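PDB 4R12: nicastrin from Dictyostelium purpureum, which probably serves as an essential subunit of gamma-secretase, the intramembrane protease complex that cleaves Notch receptors and amyloid-beta precursor protein, and may recruit its substrates. Local coordinates for residues M28-Q33 with Y569-E574; D222-F227 with E271-V276. One frame throughout, in Å; residues are numbered along the deposited sequence.

How the contacts relate
Contact 1 lies farther out, its centre about 18 Å from the chain centre, and is partly buried. Contact 2 is buried, about 6 Å from that centre. Contact 1 joins two strands, 21-29 and 572-575, mainly through backbone bonds. Contact 2 joins two loops of the large lobe, where a carboxylate binds backbone amides. Their centres are about 13 Å apart, and they touch: Phe572 meets Trp273 edge-to-face, and Pro570 packs on Val276. Strand 192-203 also ties them, since it pairs with 572-575 and with 262-268, the strand leading into residues 271-276. In sequence, contact 2 is nested inside the loop closed by contact 1.

Contact 1. Residues M28-Q33 with Y569-E574; sequences MTSDGQ and YPIFTE. With NAG (2-acetamido-2-deoxy-beta-D-glucopyranose), chain F.
Met28 and Thr573 form an antiparallel hydrogen-bonded pair. Met28 N donates to Thr573 O at 2.8 Å in a nearly straight bond (168° at the hydrogen). Thr573 N returns a bond to Met28 O at 2.9 Å. The two side chains share one face of the sheet. Thr573 OG1 sits between its backbone N and carbonyl carbon (chi1 62°); this rotation sets it 3.4 Å from Met28 CB, where it is also hydrogen-bonded to Ser183 OG.

Beyond this pair the contacts are mostly weaker. Thr29 CA makes a CA-H...O contact with Ile571 O at 3.3 Å. Thr29 and Phe572 lie side by side and point the same way, with Thr29 CG2 3.8 Å from Phe572 CD1. Ser30 OG rests on the aliphatic side chain of Ile571, 3.3 Å from CG1. Residues 29-32 form the turn of the beta-hairpin joining strands 21-29 and 33-34, held by Thr29 N donating to Gly32 O.

At the far end of 569-574, Tyr569 reaches the N-linked sugar of Asn566. Sugar atom C6 lies 3.3 Å above one face of the Tyr569 ring, offset toward its rim. The sugar ring oxygen O5 comes within 3.2 Å of Tyr569 CE2. An alanine here removes the ring under C6 and would probably leave the sugar freer to turn.

Helix 183-189 covers the Met28 and Thr573 face. Met28 touches Ser183 and Cys186, and Thr573 also meets Cys186. Thr29 makes a backbone bond to Ser183. Strand 572-575 lies between strands 21-29 and 192-203, bonding to the latter through the backbones of Phe572 with Val195 and Glu574 with Glu193. A C-terminal strand is thus paired with the first strand of the small lobe.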
ATOM      1  N   MET A  28      -7.069  12.697  -9.996  1.00 28.27           N
ATOM      2  CA  MET A  28      -7.292  12.902 -11.423  1.00 29.15           C
ATOM      3  C   MET A  28      -6.557  11.843 -12.248  1.00 30.27           C
ATOM      4  O   MET A  28      -5.528  11.306 -11.825  1.00 28.44           O
ATOM      5  CB  MET A  28      -6.864  14.308 -11.846  1.00 31.92           C
ATOM      6  CG  MET A  28      -8.001  15.327 -11.830  1.00 32.33           C
ATOM      7  SD  MET A  28      -8.819  15.512 -10.233  1.00 34.17           S
ATOM      8  CE  MET A  28      -7.410  16.052  -9.263  1.00 31.94           C
ATOM      9  N   THR A  29      -7.122  11.524 -13.408  1.00 31.18           N
ATOM     10  CA  THR A  29      -6.483  10.630 -14.367  1.00 33.28           C
ATOM     11  C   THR A  29      -6.362  11.333 -15.712  1.00 35.54           C
ATOM     12  O   THR A  29      -6.725  12.502 -15.830  1.00 34.53           O
ATOM     13  CB  THR A  29      -7.272   9.338 -14.551  1.00 32.12           C
ATOM     14  OG1 THR A  29      -8.564   9.656 -15.089  1.00 34.92           O
ATOM     15  CG2 THR A  29      -7.423   8.623 -13.205  1.00 29.53           C
ATOM     16  N   SER A  30      -5.861  10.628 -16.721  1.00 36.44           N
ATOM     17  CA  SER A  30      -5.813  11.172 -18.085  1.00 39.99           C
ATOM     18  C   SER A  30      -7.171  11.644 -18.576  1.00 40.43           C
ATOM     19  O   SER A  30      -7.294  12.738 -19.125  1.00 42.19           O
ATOM     20  CB  SER A  30      -5.279  10.131 -19.071  1.00 40.60           C
ATOM     21  OG  SER A  30      -3.881   9.974 -18.940  1.00 42.15           O
ATOM     22  N   ASP A  31      -8.189  10.814 -18.370  1.00 37.39           N
ATOM     23  CA  ASP A  31      -9.508  11.048 -18.960  1.00 42.61           C
ATOM     24  C   ASP A  31     -10.567  11.617 -18.017  1.00 41.56           C
ATOM     25  O   ASP A  31     -11.695  11.847 -18.440  1.00 43.91           O
ATOM     26  CB  ASP A  31     -10.051   9.739 -19.537  1.00 44.56           C
ATOM     27  CG  ASP A  31      -9.082   9.066 -20.480  1.00 50.64           C
ATOM     28  OD1 ASP A  31      -8.464   9.772 -21.310  1.00 51.76           O
ATOM     29  OD2 ASP A  31      -8.945   7.824 -20.391  1.00 51.80           O
ATOM     30  N   GLY A  32     -10.240  11.814 -16.742  1.00 35.56           N
ATOM     31  CA  GLY A  32     -11.261  12.211 -15.793  1.00 37.10           C
ATOM     32  C   GLY A  32     -10.790  12.298 -14.350  1.00 32.84           C
ATOM     33  O   GLY A  32      -9.654  12.665 -14.067  1.00 31.89           O
ATOM     34  N   GLN A  33     -11.680  11.950 -13.437  1.00 32.40           N
ATOM     35  CA  GLN A  33     -11.422  12.164 -12.027  1.00 32.37           C
ATOM     36  C   GLN A  33     -12.286  11.208 -11.244  1.00 31.42           C
ATOM     37  O   GLN A  33     -13.330  10.744 -11.743  1.00 31.63           O
ATOM     38  CB  GLN A  33     -11.724  13.621 -11.640  1.00 30.88           C
ATOM     39  CG  GLN A  33     -13.199  13.993 -11.799  1.00 32.49           C
ATOM     40  CD  GLN A  33     -13.477  15.481 -11.642  1.00 37.54           C
ATOM     41  OE1 GLN A  33     -12.598  16.262 -11.270  1.00 37.34           O
ATOM     42  NE2 GLN A  33     -14.708  15.883 -11.939  1.00 39.22           N
ATOM     43  N   TYR A 569       1.442   5.161 -20.098  1.00 41.60           N
ATOM     44  CA  TYR A 569       1.821   4.767 -18.740  1.00 39.15           C
ATOM     45  C   TYR A 569       0.709   5.185 -17.768  1.00 38.12           C
ATOM     46  O   TYR A 569      -0.178   5.962 -18.140  1.00 36.92           O
ATOM     47  CB  TYR A 569       3.169   5.393 -18.355  1.00 37.60           C
ATOM     48  CG  TYR A 569       4.356   4.825 -19.120  1.00 39.50           C
ATOM     49  CD1 TYR A 569       4.841   3.548 -18.845  1.00 39.85           C
ATOM     50  CD2 TYR A 569       4.996   5.568 -20.108  1.00 41.90           C
ATOM     51  CE1 TYR A 569       5.929   3.025 -19.539  1.00 39.90           C
ATOM     52  CE2 TYR A 569       6.086   5.054 -20.803  1.00 43.42           C
ATOM     53  CZ  TYR A 569       6.547   3.786 -20.511  1.00 43.49           C
ATOM     54  OH  TYR A 569       7.624   3.270 -21.196  1.00 46.87           O
ATOM     55  N   PRO A 570       0.727   4.654 -16.530  1.00 35.85           N
ATOM     56  CA  PRO A 570      -0.371   5.034 -15.636  1.00 35.42           C
ATOM     57  C   PRO A 570      -0.317   6.520 -15.274  1.00 32.99           C
ATOM     58  O   PRO A 570       0.734   7.021 -14.884  1.00 33.19           O
ATOM     59  CB  PRO A 570      -0.159   4.144 -14.391  1.00 34.12           C
ATOM     60  CG  PRO A 570       1.230   3.634 -14.487  1.00 33.98           C
ATOM     61  CD  PRO A 570       1.580   3.597 -15.957  1.00 34.73           C
ATOM     62  N   ILE A 571      -1.440   7.212 -15.415  1.00 32.01           N
ATOM     63  CA  ILE A 571      -1.500   8.628 -15.072  1.00 32.86           C
ATOM     64  C   ILE A 571      -2.468   8.873 -13.929  1.00 31.83           C
ATOM     65  O   ILE A 571      -3.681   8.912 -14.139  1.00 33.06           O
ATOM     66  CB  ILE A 571      -1.942   9.490 -16.264  1.00 35.37           C
ATOM     67  CG1 ILE A 571      -1.003   9.286 -17.454  1.00 36.66           C
ATOM     68  CG2 ILE A 571      -1.999  10.974 -15.842  1.00 35.19           C
ATOM     69  CD1 ILE A 571       0.435   9.657 -17.166  1.00 34.45           C
ATOM     70  N   PHE A 572      -1.932   9.034 -12.727  1.00 32.53           N
ATOM     71  CA  PHE A 572      -2.732   9.336 -11.544  1.00 31.39           C
ATOM     72  C   PHE A 572      -2.107  10.517 -10.835  1.00 30.38           C
ATOM     73  O   PHE A 572      -0.908  10.521 -10.571  1.00 30.01           O
ATOM     74  CB  PHE A 572      -2.817   8.140 -10.586  1.00 30.45           C
ATOM     75  CG  PHE A 572      -3.472   6.941 -11.188  1.00 30.19           C
ATOM     76  CD1 PHE A 572      -4.844   6.788 -11.129  1.00 28.47           C
ATOM     77  CD2 PHE A 572      -2.723   5.975 -11.821  1.00 30.77           C
ATOM     78  CE1 PHE A 572      -5.457   5.668 -11.681  1.00 31.12           C
ATOM     79  CE2 PHE A 572      -3.335   4.870 -12.381  1.00 32.91           C
ATOM     80  CZ  PHE A 572      -4.700   4.721 -12.312  1.00 32.33           C
ATOM     81  N   THR A 573      -2.923  11.522 -10.539  1.00 28.70           N
ATOM     82  CA  THR A 573      -2.437  12.720  -9.875  1.00 29.14           C
ATOM     83  C   THR A 573      -3.416  13.130  -8.795  1.00 28.69           C
ATOM     84  O   THR A 573      -4.581  13.433  -9.072  1.00 30.97           O
ATOM     85  CB  THR A 573      -2.253  13.912 -10.855  1.00 30.93           C
ATOM     86  OG1 THR A 573      -3.519  14.257 -11.434  1.00 32.39           O
ATOM     87  CG2 THR A 573      -1.253  13.571 -11.952  1.00 31.06           C
ATOM     88  N   GLU A 574      -2.933  13.165  -7.562  1.00 27.81           N
ATOM     89  CA  GLU A 574      -3.791  13.484  -6.438  1.00 27.75           C
ATOM     90  C   GLU A 574      -3.913  14.987  -6.261  1.00 28.25           C
ATOM     91  O   GLU A 574      -2.910  15.708  -6.311  1.00 28.81           O
ATOM     92  CB  GLU A 574      -3.248  12.853  -5.161  1.00 29.42           C
ATOM     93  CG  GLU A 574      -4.025  13.220  -3.908  1.00 28.10           C
ATOM     94  CD  GLU A 574      -3.440  12.545  -2.686  1.00 31.06           C
ATOM     95  OE1 GLU A 574      -2.735  13.216  -1.900  1.00 29.43           O
ATOM     96  OE2 GLU A 574      -3.674  11.336  -2.531  1.00 29.51           O
TER
HETATM   97  C1  NAG F 808       4.749   5.317 -24.776  1.00 58.81           C
HETATM   98  C2  NAG F 808       5.810   5.120 -25.823  1.00 60.03           C
HETATM   99  C3  NAG F 808       5.986   3.669 -26.233  1.00 60.26           C
HETATM  100  C4  NAG F 808       5.893   2.714 -25.062  1.00 59.08           C
HETATM  101  C5  NAG F 808       4.752   3.076 -24.137  1.00 58.31           C
HETATM  102  C6  NAG F 808       4.734   2.261 -22.849  1.00 57.00           C
HETATM  103  C7  NAG F 808       6.060   7.131 -26.960  1.00 61.61           C
HETATM  104  C8  NAG F 808       5.153   8.321 -26.876  1.00 61.78           C
HETATM  105  N2  NAG F 808       5.473   5.964 -26.933  1.00 61.12           N
HETATM  106  O3  NAG F 808       7.304   3.539 -26.754  1.00 60.90           O
HETATM  107  O4  NAG F 808       5.751   1.407 -25.564  1.00 59.48           O
HETATM  108  O5  NAG F 808       5.054   4.406 -23.772  1.00 58.50           O
HETATM  109  O6  NAG F 808       3.760   1.227 -22.845  1.00 56.66           O
HETATM  110  O7  NAG F 808       7.267   7.201 -27.039  1.00 61.95           O

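Contact 2. Residues D222-F227 with E271-V276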
ATOM      1  N   ASP A 222       2.466  -0.912  -0.782  1.00 22.96           N
ATOM      2  CA  ASP A 222       1.431   0.120  -0.736  1.00 22.75           C
ATOM      3  C   ASP A 222       0.036  -0.508  -0.823  1.00 23.37           C
ATOM      4  O   ASP A 222      -0.130  -1.650  -1.273  1.00 21.69           O
ATOM      5  CB  ASP A 222       1.625   1.164  -1.848  1.00 21.05           C
ATOM      6  CG  ASP A 222       1.465   0.585  -3.242  1.00 23.52           C
ATOM      7  OD1 ASP A 222       2.119  -0.431  -3.544  1.00 23.32           O
ATOM      8  OD2 ASP A 222       0.679   1.147  -4.039  1.00 24.52           O
ATOM      9  N   THR A 223      -0.958   0.242  -0.353  1.00 22.55           N
ATOM     10  CA  THR A 223      -2.316  -0.257  -0.231  1.00 22.46           C
ATOM     11  C   THR A 223      -3.317   0.722  -0.826  1.00 24.37           C
ATOM     12  O   THR A 223      -2.949   1.826  -1.249  1.00 24.17           O
ATOM     13  CB  THR A 223      -2.691  -0.487   1.236  1.00 23.01           C
ATOM     14  OG1 THR A 223      -2.405   0.711   1.964  1.00 23.37           O
ATOM     15  CG2 THR A 223      -1.892  -1.662   1.830  1.00 21.91           C
ATOM     16  N   THR A 224      -4.588   0.327  -0.846  1.00 23.71           N
ATOM     17  CA  THR A 224      -5.650   1.214  -1.328  1.00 24.98           C
ATOM     18  C   THR A 224      -6.871   1.128  -0.438  1.00 22.34           C
ATOM     19  O   THR A 224      -7.033   0.181   0.321  1.00 23.01           O
ATOM     20  CB  THR A 224      -6.092   0.883  -2.764  1.00 24.20           C
ATOM     21  OG1 THR A 224      -6.427  -0.511  -2.851  1.00 25.97           O
ATOM     22  CG2 THR A 224      -4.996   1.216  -3.759  1.00 26.31           C
ATOM     23  N   ALA A 225      -7.737   2.130  -0.570  1.00 23.85           N
ATOM     24  CA  ALA A 225      -8.998   2.187   0.150  1.00 24.07           C
ATOM     25  C   ALA A 225      -9.832   3.337  -0.403  1.00 23.07           C
ATOM     26  O   ALA A 225      -9.317   4.200  -1.127  1.00 25.64           O
ATOM     27  CB  ALA A 225      -8.776   2.365   1.632  1.00 22.69           C
ATOM     28  N   PHE A 226     -11.118   3.332  -0.080  1.00 22.69           N
ATOM     29  CA  PHE A 226     -11.991   4.454  -0.405  1.00 23.47           C
ATOM     30  C   PHE A 226     -11.500   5.636   0.431  1.00 24.60           C
ATOM     31  O   PHE A 226     -11.327   6.735  -0.078  1.00 23.50           O
ATOM     32  CB  PHE A 226     -13.455   4.134  -0.098  1.00 22.70           C
ATOM     33  CG  PHE A 226     -14.437   5.125  -0.676  1.00 25.44           C
ATOM     34  CD1 PHE A 226     -14.701   6.319  -0.024  1.00 24.38           C
ATOM     35  CD2 PHE A 226     -15.093   4.852  -1.872  1.00 26.16           C
ATOM     36  CE1 PHE A 226     -15.605   7.232  -0.545  1.00 25.04           C
ATOM     37  CE2 PHE A 226     -16.007   5.765  -2.411  1.00 26.68           C
ATOM     38  CZ  PHE A 226     -16.257   6.951  -1.744  1.00 28.06           C
ATOM     39  N   PHE A 227     -11.285   5.374   1.717  1.00 23.75           N
ATOM     40  CA  PHE A 227     -10.740   6.362   2.659  1.00 22.93           C
ATOM     41  C   PHE A 227      -9.277   6.035   2.895  1.00 22.92           C
ATOM     42  O   PHE A 227      -8.959   5.159   3.702  1.00 21.94           O
ATOM     43  CB  PHE A 227     -11.514   6.345   3.989  1.00 22.83           C
ATOM     44  CG  PHE A 227     -12.982   6.606   3.827  1.00 24.50           C
ATOM     45  CD1 PHE A 227     -13.439   7.876   3.508  1.00 26.28           C
ATOM     46  CD2 PHE A 227     -13.899   5.587   3.961  1.00 25.03           C
ATOM     47  CE1 PHE A 227     -14.794   8.121   3.329  1.00 25.08           C
ATOM     48  CE2 PHE A 227     -15.252   5.828   3.791  1.00 26.79           C
ATOM     49  CZ  PHE A 227     -15.701   7.099   3.480  1.00 27.03           C
ATOM     50  N   GLU A 271       2.735   0.445  -6.272  1.00 24.72           N
ATOM     51  CA  GLU A 271       2.389  -0.628  -7.192  1.00 25.19           C
ATOM     52  C   GLU A 271       0.899  -0.682  -7.488  1.00 27.07           C
ATOM     53  O   GLU A 271       0.502  -1.120  -8.567  1.00 27.29           O
ATOM     54  CB  GLU A 271       2.836  -1.986  -6.628  1.00 22.78           C
ATOM     55  CG  GLU A 271       4.323  -2.101  -6.519  1.00 23.29           C
ATOM     56  CD  GLU A 271       5.007  -2.131  -7.883  1.00 25.19           C
ATOM     57  OE1 GLU A 271       5.053  -3.202  -8.511  1.00 26.98           O
ATOM     58  OE2 GLU A 271       5.488  -1.078  -8.327  1.00 24.42           O
ATOM     59  N   ARG A 272       0.069  -0.252  -6.536  1.00 25.35           N
ATOM     60  CA  ARG A 272      -1.379  -0.324  -6.748  1.00 26.33           C
ATOM     61  C   ARG A 272      -1.826   0.687  -7.792  1.00 28.80           C
ATOM     62  O   ARG A 272      -2.989   0.710  -8.180  1.00 28.00           O
ATOM     63  CB  ARG A 272      -2.156  -0.086  -5.455  1.00 25.89           C
ATOM     64  CG  ARG A 272      -1.732  -0.941  -4.278  1.00 28.30           C
ATOM     65  CD  ARG A 272      -1.530  -2.343  -4.679  1.00 27.15           C
ATOM     66  NE  ARG A 272      -1.150  -3.244  -3.580  1.00 27.65           N
ATOM     67  CZ  ARG A 272      -1.052  -4.555  -3.769  1.00 28.55           C
ATOM     68  NH1 ARG A 272      -1.295  -5.044  -4.988  1.00 23.76           N
ATOM     69  NH2 ARG A 272      -0.729  -5.371  -2.779  1.00 26.49           N
ATOM     70  N   TRP A 273      -0.899   1.529  -8.243  1.00 26.34           N
ATOM     71  CA  TRP A 273      -1.238   2.572  -9.201  1.00 29.55           C
ATOM     72  C   TRP A 273      -0.436   2.371 -10.484  1.00 30.89           C
ATOM     73  O   TRP A 273       0.257   3.275 -10.962  1.00 31.45           O
ATOM     74  CB  TRP A 273      -1.003   3.949  -8.576  1.00 29.61           C
ATOM     75  CG  TRP A 273      -1.782   4.101  -7.304  1.00 29.17           C
ATOM     76  CD1 TRP A 273      -1.319   3.904  -6.028  1.00 30.14           C
ATOM     77  CD2 TRP A 273      -3.176   4.415  -7.181  1.00 29.03           C
ATOM     78  NE1 TRP A 273      -2.337   4.096  -5.123  1.00 27.57           N
ATOM     79  CE2 TRP A 273      -3.484   4.408  -5.803  1.00 28.65           C
ATOM     80  CE3 TRP A 273      -4.192   4.700  -8.100  1.00 31.93           C
ATOM     81  CZ2 TRP A 273      -4.763   4.682  -5.325  1.00 30.52           C
ATOM     82  CZ3 TRP A 273      -5.460   4.976  -7.622  1.00 32.59           C
ATOM     83  CH2 TRP A 273      -5.735   4.967  -6.248  1.00 33.98           C
ATOM     84  N   GLY A 274      -0.530   1.160 -11.022  1.00 28.98           N
ATOM     85  CA  GLY A 274       0.093   0.832 -12.294  1.00 29.94           C
ATOM     86  C   GLY A 274       1.516   0.313 -12.205  1.00 29.28           C
ATOM     87  O   GLY A 274       2.308   0.533 -13.125  1.00 28.54           O
ATOM     88  N   TYR A 275       1.852  -0.344 -11.089  1.00 27.58           N
ATOM     89  CA  TYR A 275       3.175  -0.941 -10.897  1.00 25.09           C
ATOM     90  C   TYR A 275       4.336   0.029 -11.090  1.00 27.21           C
ATOM     91  O   TYR A 275       5.370  -0.368 -11.607  1.00 26.78           O
ATOM     92  CB  TYR A 275       3.372  -2.122 -11.869  1.00 28.79           C
ATOM     93  CG  TYR A 275       2.263  -3.139 -11.844  1.00 28.39           C
ATOM     94  CD1 TYR A 275       2.084  -3.961 -10.740  1.00 28.94           C
ATOM     95  CD2 TYR A 275       1.390  -3.287 -12.922  1.00 30.73           C
ATOM     96  CE1 TYR A 275       1.075  -4.891 -10.696  1.00 28.00           C
ATOM     97  CE2 TYR A 275       0.369  -4.231 -12.889  1.00 30.72           C
ATOM     98  CZ  TYR A 275       0.226  -5.031 -11.765  1.00 29.75           C
ATOM     99  OH  TYR A 275      -0.772  -5.972 -11.690  1.00 29.14           O
ATOM    100  N   VAL A 276       4.197   1.290 -10.689  1.00 26.68           N
ATOM    101  CA  VAL A 276       5.219   2.247 -11.094  1.00 26.53           C
ATOM    102  C   VAL A 276       6.530   2.084 -10.334  1.00 26.44           C
ATOM    103  O   VAL A 276       7.585   2.462 -10.847  1.00 27.14           O
ATOM    104  CB  VAL A 276       4.731   3.696 -10.967  1.00 28.90           C
ATOM    105  CG1 VAL A 276       3.515   3.911 -11.872  1.00 29.29           C
ATOM    106  CG2 VAL A 276       4.408   4.043  -9.538  1.00 27.58           C
TER
HETATM  107  O   HOH W   1      -1.105   2.913  -2.807  1.00 23.59           O
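The Arg272 guanidinium meets Asp222 O at its edge, near its own plane. The Trp273 indole is approached obliquely by Asp222 OD2 and by Thr224 CG2, the methyl lying 3.8 Å from Trp273 CZ2. Glu271 OE1 lies at the edge of the Tyr275 ring, in its plane. Arg272 NE donates to Asp222 O at 3.0 Å (158° at the hydrogen). Ser237 OG is hydrogen-bonded to both Asp222 O and Arg272 NH2. Arg272 N binds the syn lone pair of Asp222 OD2 at 2.9 Å. Glu271 N reaches Asp222 OD1 at 2.9 Å from above the carboxylate plane, in a more bent bond (133°). Asp222 CG sits between its backbone N and carbonyl carbon (chi1 65°), which swings the carboxylate over to these amides.

The two loops follow strands 214-220 and 262-268, parallel neighbours in the large lobe. This lobe belongs to the zinc exopeptidase clan, whose active members commonly carry metal ligands in such loops.

One water accepts from Trp273 NE1 and donates to Asp222 OD2 and Thr223 O. Arg272 N and this water grip OD2 of the buried Asp222, and Glu271 N holds OD1, fixing the carboxylate between the loops. Thr224 CG2 also packs on Arg272 CB at 3.6 Å, while its OG1 bonds Gln236. Glu271 OE1 bonds Ser384 and Ser278.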